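PDB 5U1T: separin from Saccharomyces cerevisiae, which cleaves the MCD1/SCC1 subunit of cohesin at the onset of anaphase, as a caspase-like cysteine protease held inactive by securin for most of the cell cycle. Local coordinates for residues L1148-P1153 against R1157-R1162; S1065-F1070 against A1120-L1125. All blocks are in the same frame, centred on the assembly; numbering follows the deposited sequence.

Contact 1: residues L1148-P1153 against R1157-R1162; sequences LSKLEP and RRTHLR
Leu1148-Glu1152 and Arg1157-Arg1162 run antiparallel at 171°, their axes 4.6 Å apart at closest, as the two arms of a beta hairpin. Leu1148-Leu1161, Lys1150-Thr1159 and Glu1152-Arg1157 are its hydrogen-bonded pairs, Ser1149-His1160 and Leu1151-Arg1158 its non-hydrogen-bonded ones. At the turn end, on the face bearing Lys1150 and Thr1159, Arg1157 takes Glu1152 side-on: NE reaches OE1 at 3.0 Å in a nearly straight bond, and NH1 reaches OE2, also at 3.0 Å. Both oxygens lie in or near the guanidinium plane, but the carboxylate is turned 37° from it, and NE meets OE1 from above the carboxylate plane. A bend at chi3 of Arg1157 (64°) folds the guanidinium alongside the glutamate; NH1 also forms a salt bridge with Glu1291. Toward the other end of this face, CD1 of Leu1161 lies 3.6 Å from CD1 of Leu1148, the two leucines side by side, and Leu1148 also touches Phe1244 and Phe1245. On the opposite face, His1160 ND1 sits 2.9 Å from Ser1149 OG, a hydrogen bond at the ring edge, and makes a weak, bent one to Leu1148 O. Strands 1132-1139 and 960-962 continue the sheet beyond either arm. Two carboxylates thus share one partly exposed arginine, an arrangement that probably favours their ionised forms and restrains the guanidinium's rotation.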
ATOM      1  N   LEU A1148      21.741 -17.382  41.153  1.00 56.91           N
ATOM      2  CA  LEU A1148      20.949 -18.308  41.936  1.00 55.00           C
ATOM      3  C   LEU A1148      20.025 -17.549  42.889  1.00 57.58           C
ATOM      4  O   LEU A1148      20.408 -16.536  43.455  1.00 55.26           O
ATOM      5  CB  LEU A1148      21.868 -19.248  42.719  1.00 56.79           C
ATOM      6  CG  LEU A1148      23.019 -19.893  41.948  1.00 56.57           C
ATOM      7  CD1 LEU A1148      23.802 -20.827  42.856  1.00 53.67           C
ATOM      8  CD2 LEU A1148      22.495 -20.644  40.736  1.00 54.08           C
ATOM      9  N   SER A1149      18.805 -18.035  43.061  1.00 60.63           N
ATOM     10  CA  SER A1149      17.952 -17.555  44.143  1.00 58.32           C
ATOM     11  C   SER A1149      17.300 -18.753  44.774  1.00 55.25           C
ATOM     12  O   SER A1149      17.197 -19.805  44.150  1.00 56.52           O
ATOM     13  CB  SER A1149      16.892 -16.579  43.639  1.00 60.44           C
ATOM     14  OG  SER A1149      17.504 -15.444  43.068  1.00 62.49           O
ATOM     15  N   LYS A1150      16.860 -18.603  46.009  1.00 54.64           N
ATOM     16  CA  LYS A1150      16.273 -19.722  46.720  1.00 56.09           C
ATOM     17  C   LYS A1150      15.104 -19.223  47.522  1.00 55.59           C
ATOM     18  O   LYS A1150      15.115 -18.115  48.049  1.00 51.68           O
ATOM     19  CB  LYS A1150      17.282 -20.417  47.640  1.00 55.64           C
ATOM     20  CG  LYS A1150      16.816 -21.770  48.156  1.00 53.76           C
ATOM     21  CD  LYS A1150      17.451 -22.113  49.507  1.00 63.13           C
ATOM     22  CE  LYS A1150      18.973 -22.146  49.441  1.00 57.25           C
ATOM     23  NZ  LYS A1150      19.659 -21.986  50.765  1.00 61.63           N
ATOM     24  N   LEU A1151      14.088 -20.062  47.604  1.00 59.12           N
ATOM     25  CA  LEU A1151      12.861 -19.724  48.279  1.00 60.91           C
ATOM     26  C   LEU A1151      12.509 -20.862  49.229  1.00 67.88           C
ATOM     27  O   LEU A1151      12.153 -21.951  48.789  1.00 61.11           O
ATOM     28  CB  LEU A1151      11.773 -19.490  47.251  1.00 65.87           C
ATOM     29  CG  LEU A1151      10.574 -18.652  47.646  1.00 75.67           C
ATOM     30  CD1 LEU A1151      10.088 -17.854  46.438  1.00 73.86           C
ATOM     31  CD2 LEU A1151       9.469 -19.541  48.210  1.00 75.44           C
ATOM     32  N   GLU A1152      12.654 -20.616  50.528  1.00 62.71           N
ATOM     33  CA  GLU A1152      12.369 -21.631  51.537  1.00 66.05           C
ATOM     34  C   GLU A1152      11.037 -21.334  52.218  1.00 65.81           C
ATOM     35  O   GLU A1152      11.000 -20.615  53.211  1.00 62.08           O
ATOM     36  CB  GLU A1152      13.498 -21.704  52.576  1.00 61.61           C
ATOM     37  CG  GLU A1152      14.837 -22.190  52.036  1.00 57.99           C
ATOM     38  CD  GLU A1152      16.032 -21.674  52.849  1.00 63.63           C
ATOM     39  OE1 GLU A1152      16.318 -20.457  52.811  1.00 58.40           O
ATOM     40  OE2 GLU A1152      16.694 -22.491  53.529  1.00 65.22           O
ATOM     41  N   PRO A1153       9.938 -21.896  51.691  1.00 68.36           N
ATOM     42  CA  PRO A1153       8.610 -21.597  52.239  1.00 70.46           C
ATOM     43  C   PRO A1153       8.506 -21.901  53.730  1.00 71.70           C
ATOM     44  O   PRO A1153       7.898 -21.125  54.460  1.00 68.62           O
ATOM     45  CB  PRO A1153       7.676 -22.517  51.444  1.00 71.45           C
ATOM     46  CG  PRO A1153       8.465 -22.971  50.265  1.00 71.75           C
ATOM     47  CD  PRO A1153       9.892 -22.975  50.695  1.00 66.14           C
ATOM     48  N   ARG A1157      12.181 -17.769  54.078  1.00 68.44           N
ATOM     49  CA  ARG A1157      13.459 -17.139  53.811  1.00 67.97           C
ATOM     50  C   ARG A1157      13.700 -17.005  52.310  1.00 65.91           C
ATOM     51  O   ARG A1157      13.362 -17.896  51.526  1.00 55.27           O
ATOM     52  CB  ARG A1157      14.581 -17.950  54.479  1.00 60.83           C
ATOM     53  CG  ARG A1157      15.906 -17.240  54.519  1.00 64.04           C
ATOM     54  CD  ARG A1157      16.760 -17.777  55.629  1.00 66.80           C
ATOM     55  NE  ARG A1157      17.087 -19.168  55.376  1.00 65.76           N
ATOM     56  CZ  ARG A1157      17.735 -19.959  56.223  1.00 67.22           C
ATOM     57  NH1 ARG A1157      17.978 -21.216  55.873  1.00 66.72           N
ATOM     58  NH2 ARG A1157      18.148 -19.501  57.401  1.00 64.77           N
ATOM     59  N   ARG A1158      14.271 -15.875  51.927  1.00 63.96           N
ATOM     60  CA  ARG A1158      14.566 -15.560  50.552  1.00 61.64           C
ATOM     61  C   ARG A1158      15.994 -15.147  50.419  1.00 61.07           C
ATOM     62  O   ARG A1158      16.396 -14.173  50.998  1.00 60.25           O
ATOM     63  CB  ARG A1158      13.754 -14.357  50.156  1.00 63.53           C
ATOM     64  CG  ARG A1158      12.726 -14.601  49.089  1.00 74.27           C
ATOM     65  CD  ARG A1158      11.774 -13.429  49.039  1.00 77.19           C
ATOM     66  NE  ARG A1158      10.392 -13.859  49.064  1.00 82.53           N
ATOM     67  CZ  ARG A1158       9.521 -13.465  49.969  1.00 81.80           C
ATOM     68  NH1 ARG A1158       8.284 -13.895  49.923  1.00 85.67           N
ATOM     69  NH2 ARG A1158       9.891 -12.636  50.913  1.00 79.85           N
ATOM     70  N   THR A1159      16.761 -15.855  49.622  1.00 59.33           N
ATOM     71  CA  THR A1159      18.161 -15.491  49.446  1.00 58.65           C
ATOM     72  C   THR A1159      18.557 -15.630  47.992  1.00 56.71           C
ATOM     73  O   THR A1159      17.926 -16.349  47.232  1.00 57.51           O
ATOM     74  CB  THR A1159      19.096 -16.347  50.331  1.00 54.30           C
ATOM     75  OG1 THR A1159      19.034 -17.713  49.922  1.00 56.67           O
ATOM     76  CG2 THR A1159      18.663 -16.265  51.776  1.00 60.50           C
ATOM     77  N   HIS A1160      19.616 -14.947  47.604  1.00 55.81           N
ATOM     78  CA  HIS A1160      19.978 -14.861  46.198  1.00 55.95           C
ATOM     79  C   HIS A1160      21.470 -14.649  46.131  1.00 54.37           C
ATOM     80  O   HIS A1160      22.005 -14.022  47.018  1.00 55.05           O
ATOM     81  CB  HIS A1160      19.207 -13.713  45.540  1.00 58.22           C
ATOM     82  CG  HIS A1160      19.861 -13.152  44.315  1.00 60.99           C
ATOM     83  ND1 HIS A1160      19.819 -13.780  43.090  1.00 55.91           N
ATOM     84  CD2 HIS A1160      20.564 -12.010  44.125  1.00 59.85           C
ATOM     85  CE1 HIS A1160      20.473 -13.053  42.201  1.00 54.91           C
ATOM     86  NE2 HIS A1160      20.934 -11.974  42.802  1.00 58.42           N
ATOM     87  N   LEU A1161      22.166 -15.174  45.131  1.00 51.15           N
ATOM     88  CA  LEU A1161      23.572 -14.805  45.022  1.00 53.71           C
ATOM     89  C   LEU A1161      24.118 -14.748  43.601  1.00 56.55           C
ATOM     90  O   LEU A1161      23.649 -15.456  42.728  1.00 58.37           O
ATOM     91  CB  LEU A1161      24.433 -15.741  45.882  1.00 55.19           C
ATOM     92  CG  LEU A1161      24.275 -17.251  45.924  1.00 61.17           C
ATOM     93  CD1 LEU A1161      24.646 -17.800  44.568  1.00 62.87           C
ATOM     94  CD2 LEU A1161      25.163 -17.836  47.005  1.00 59.17           C
ATOM     95  N   ARG A1162      25.108 -13.887  43.369  1.00 56.93           N
ATOM     96  CA  ARG A1162      25.625 -13.666  42.018  1.00 55.41           C
ATOM     97  C   ARG A1162      26.997 -14.285  41.877  1.00 54.25           C
ATOM     98  O   ARG A1162      27.912 -13.966  42.626  1.00 58.38           O
ATOM     99  CB  ARG A1162      25.677 -12.171  41.687  1.00 53.92           C
ATOM    100  CG  ARG A1162      24.358 -11.471  41.881  1.00 55.22           C
ATOM    101  CD  ARG A1162      24.389 -10.039  41.374  1.00 65.56           C
ATOM    102  NE  ARG A1162      23.270  -9.777  40.465  1.00 66.66           N
ATOM    103  CZ  ARG A1162      23.402  -9.716  39.139  1.00 69.07           C
ATOM    104  NH1 ARG A1162      24.611  -9.887  38.595  1.00 62.71           N
ATOM    105  NH2 ARG A1162      22.331  -9.489  38.354  1.00 67.81           N
TER

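Contact 2: residues S1065-F1070 against A1120-L1125; sequences SLITNF and AAQKDL
Gln1122 reaches from helix 1111-1127 to helix 1062-1072 and brings the end of its amide up to CB of Phe1070. Both OE1 and NE2 of Gln1122 face that carbon, while the aromatic ring stands almost perpendicular to the amide (83°). With CG anti to the backbone N (chi1 167°) and the chain extended beyond it, the glutamine spans the distance between helices whose nearest CA atoms, those of Phe1070 and Gln1122, are 8.1 Å apart. Phe1070 and Gln1122 are both buried and make up the inner part of the contact. The looser margin lies at partly exposed Ile1067, whose CG2 passes 3.8 Å from Gln1122 NE2; beyond it the helices turn to solvent at Thr1068 and Lys1123. Tyr1388 of helix 1388-1397 touches both Phe1070 and Gln1122, and Arg1158 of strand 1157-1163 packs on all three contacting residues. An alanine in place of Gln1122 would end the side chain near its own helix, and is likely to open a gap beside Phe1070 CB and deprive Arg1158 of one packing surface. Two helices packed on one face of a mixed beta sheet, as here through Arg1158 and Ser1149, form an alpha/beta layer.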
ATOM      1  N   SER A1065      12.068  -4.956  48.987  1.00 79.98           N
ATOM      2  CA  SER A1065      12.774  -4.738  47.722  1.00 75.82           C
ATOM      3  C   SER A1065      13.245  -6.057  47.138  1.00 73.03           C
ATOM      4  O   SER A1065      13.310  -6.221  45.919  1.00 72.75           O
ATOM      5  CB  SER A1065      13.968  -3.802  47.916  1.00 72.10           C
ATOM      6  OG  SER A1065      13.596  -2.662  48.671  1.00 80.08           O
ATOM      7  N   LEU A1066      13.583  -6.992  48.017  1.00 68.27           N
ATOM      8  CA  LEU A1066      13.996  -8.313  47.581  1.00 70.15           C
ATOM      9  C   LEU A1066      12.779  -9.078  47.039  1.00 70.39           C
ATOM     10  O   LEU A1066      12.874  -9.812  46.048  1.00 67.41           O
ATOM     11  CB  LEU A1066      14.669  -9.081  48.729  1.00 69.85           C
ATOM     12  CG  LEU A1066      15.415 -10.331  48.253  1.00 63.71           C
ATOM     13  CD1 LEU A1066      16.369  -9.968  47.140  1.00 62.32           C
ATOM     14  CD2 LEU A1066      16.163 -11.012  49.380  1.00 63.07           C
ATOM     15  N   ILE A1067      11.631  -8.880  47.676  1.00 70.69           N
ATOM     16  CA  ILE A1067      10.394  -9.510  47.225  1.00 72.80           C
ATOM     17  C   ILE A1067       9.945  -9.012  45.838  1.00 67.85           C
ATOM     18  O   ILE A1067       9.696  -9.819  44.930  1.00 63.83           O
ATOM     19  CB  ILE A1067       9.269  -9.276  48.232  1.00 73.07           C
ATOM     20  CG1 ILE A1067       9.576 -10.033  49.522  1.00 75.97           C
ATOM     21  CG2 ILE A1067       7.933  -9.708  47.656  1.00 68.05           C
ATOM     22  CD1 ILE A1067       8.562  -9.817  50.596  1.00 75.51           C
ATOM     23  N   THR A1068       9.853  -7.694  45.670  1.00 64.33           N
ATOM     24  CA  THR A1068       9.423  -7.165  44.392  1.00 64.14           C
ATOM     25  C   THR A1068      10.466  -7.536  43.341  1.00 66.60           C
ATOM     26  O   THR A1068      10.120  -7.789  42.195  1.00 71.86           O
ATOM     27  CB  THR A1068       9.179  -5.623  44.410  1.00 66.33           C
ATOM     28  OG1 THR A1068      10.380  -4.923  44.089  1.00 66.23           O
ATOM     29  CG2 THR A1068       8.633  -5.136  45.745  1.00 65.46           C
ATOM     30  N   ASN A1069      11.707  -7.692  43.729  1.00 66.88           N
ATOM     31  CA  ASN A1069      12.698  -8.070  42.759  1.00 61.56           C
ATOM     32  C   ASN A1069      12.605  -9.513  42.357  1.00 65.37           C
ATOM     33  O   ASN A1069      12.899  -9.878  41.257  1.00 64.38           O
ATOM     34  CB  ASN A1069      14.072  -7.784  43.291  1.00 61.98           C
ATOM     35  CG  ASN A1069      14.938  -7.135  42.271  1.00 72.85           C
ATOM     36  OD1 ASN A1069      15.520  -7.802  41.450  1.00 74.06           O
ATOM     37  ND2 ASN A1069      15.001  -5.833  42.295  1.00 66.73           N
ATOM     38  N   PHE A1070      12.208 -10.350  43.279  1.00 66.49           N
ATOM     39  CA  PHE A1070      12.015 -11.765  42.979  1.00 63.62           C
ATOM     40  C   PHE A1070      10.922 -11.955  41.923  1.00 64.39           C
ATOM     41  O   PHE A1070      11.085 -12.731  40.974  1.00 62.18           O
ATOM     42  CB  PHE A1070      11.654 -12.542  44.249  1.00 68.02           C
ATOM     43  CG  PHE A1070      12.787 -13.354  44.830  1.00 69.32           C
ATOM     44  CD1 PHE A1070      13.990 -12.758  45.185  1.00 66.92           C
ATOM     45  CD2 PHE A1070      12.628 -14.712  45.075  1.00 75.41           C
ATOM     46  CE1 PHE A1070      15.025 -13.510  45.745  1.00 58.71           C
ATOM     47  CE2 PHE A1070      13.671 -15.471  45.648  1.00 65.98           C
ATOM     48  CZ  PHE A1070      14.861 -14.863  45.968  1.00 61.15           C
ATOM     49  N   ALA A1120       1.637 -12.488  43.459  1.00 75.71           N
ATOM     50  CA  ALA A1120       0.698 -13.293  44.224  1.00 67.78           C
ATOM     51  C   ALA A1120       1.179 -14.737  44.255  1.00 71.15           C
ATOM     52  O   ALA A1120       0.966 -15.443  45.235  1.00 73.01           O
ATOM     53  CB  ALA A1120      -0.692 -13.207  43.648  1.00 67.20           C
ATOM     54  N   ALA A1121       1.836 -15.169  43.183  1.00 70.41           N
ATOM     55  CA  ALA A1121       2.357 -16.524  43.111  1.00 70.44           C
ATOM     56  C   ALA A1121       3.391 -16.719  44.210  1.00 77.03           C
ATOM     57  O   ALA A1121       3.356 -17.685  44.978  1.00 76.15           O
ATOM     58  CB  ALA A1121       2.964 -16.793  41.761  1.00 68.92           C
ATOM     59  N   GLN A1122       4.309 -15.769  44.280  1.00 73.42           N
ATOM     60  CA  GLN A1122       5.381 -15.819  45.242  1.00 70.11           C
ATOM     61  C   GLN A1122       4.869 -15.713  46.681  1.00 76.97           C
ATOM     62  O   GLN A1122       5.369 -16.403  47.572  1.00 78.94           O
ATOM     63  CB  GLN A1122       6.368 -14.715  44.925  1.00 70.80           C
ATOM     64  CG  GLN A1122       7.373 -14.447  45.987  1.00 81.55           C
ATOM     65  CD  GLN A1122       8.575 -13.761  45.409  1.00 81.84           C
ATOM     66  OE1 GLN A1122       8.876 -13.942  44.225  1.00 79.55           O
ATOM     67  NE2 GLN A1122       9.271 -12.961  46.229  1.00 76.57           N
ATOM     68  N   LYS A1123       3.869 -14.862  46.905  1.00 74.13           N
ATOM     69  CA  LYS A1123       3.269 -14.741  48.227  1.00 69.92           C
ATOM     70  C   LYS A1123       2.612 -16.060  48.619  1.00 72.44           C
ATOM     71  O   LYS A1123       2.748 -16.528  49.751  1.00 76.08           O
ATOM     72  CB  LYS A1123       2.256 -13.597  48.273  1.00 71.78           C
ATOM     73  CG  LYS A1123       1.304 -13.668  49.461  1.00 71.27           C
ATOM     74  CD  LYS A1123       1.052 -12.307  50.084  1.00 76.78           C
ATOM     75  CE  LYS A1123      -0.226 -12.300  50.911  1.00 85.90           C
ATOM     76  NZ  LYS A1123      -1.445 -12.466  50.041  1.00 93.61           N
ATOM     77  N   ASP A1124       1.921 -16.673  47.666  1.00 76.83           N
ATOM     78  CA  ASP A1124       1.271 -17.958  47.900  1.00 76.46           C
ATOM     79  C   ASP A1124       2.264 -19.071  48.182  1.00 76.15           C
ATOM     80  O   ASP A1124       2.058 -19.848  49.106  1.00 80.08           O
ATOM     81  CB  ASP A1124       0.400 -18.346  46.712  1.00 75.29           C
ATOM     82  CG  ASP A1124      -0.880 -17.569  46.667  1.00 80.36           C
ATOM     83  OD1 ASP A1124      -1.267 -17.024  47.726  1.00 80.98           O
ATOM     84  OD2 ASP A1124      -1.495 -17.503  45.582  1.00 83.97           O
ATOM     85  N   LEU A1125       3.331 -19.154  47.384  1.00 76.65           N
ATOM     86  CA  LEU A1125       4.362 -20.174  47.590  1.00 75.09           C
ATOM     87  C   LEU A1125       4.952 -20.071  48.998  1.00 75.14           C
ATOM     88  O   LEU A1125       5.106 -21.073  49.700  1.00 71.21           O
ATOM     89  CB  LEU A1125       5.476 -20.052  46.543  1.00 67.02           C
ATOM     90  CG  LEU A1125       5.238 -20.732  45.192  1.00 68.63           C
ATOM     91  CD1 LEU A1125       6.391 -20.461  44.248  1.00 69.97           C
ATOM     92  CD2 LEU A1125       5.037 -22.222  45.352  1.00 65.04           C
TER

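Overall arrangement
Contacts 1 and 2 are neighbouring layers, their centres about 11 Å apart: helices 1062-1072 and 1111-1127 lie over the sheet face that carries Ser1149, Leu1151 and Arg1158. Arg1158 of contact 1 packs against Ile1067, Phe1070 and Gln1122, touching both helices, while Phe1070 extends its ring to Ser1149, CZ lying 3.5 Å from Ser1149 CB. Both contacts are mainly buried, with partly exposed residues in each: Ser1149, Arg1157 and Arg1158 in contact 1, Ile1067 in contact 2. Their chemistry differs: contact 1 joins adjacent strands by regular backbone bonds plus a salt bridge on its other face, whereas contact 2 joins separate helices through a few side-chain approaches and buries much less surface. Both lie away from the probable catalytic Cys1497.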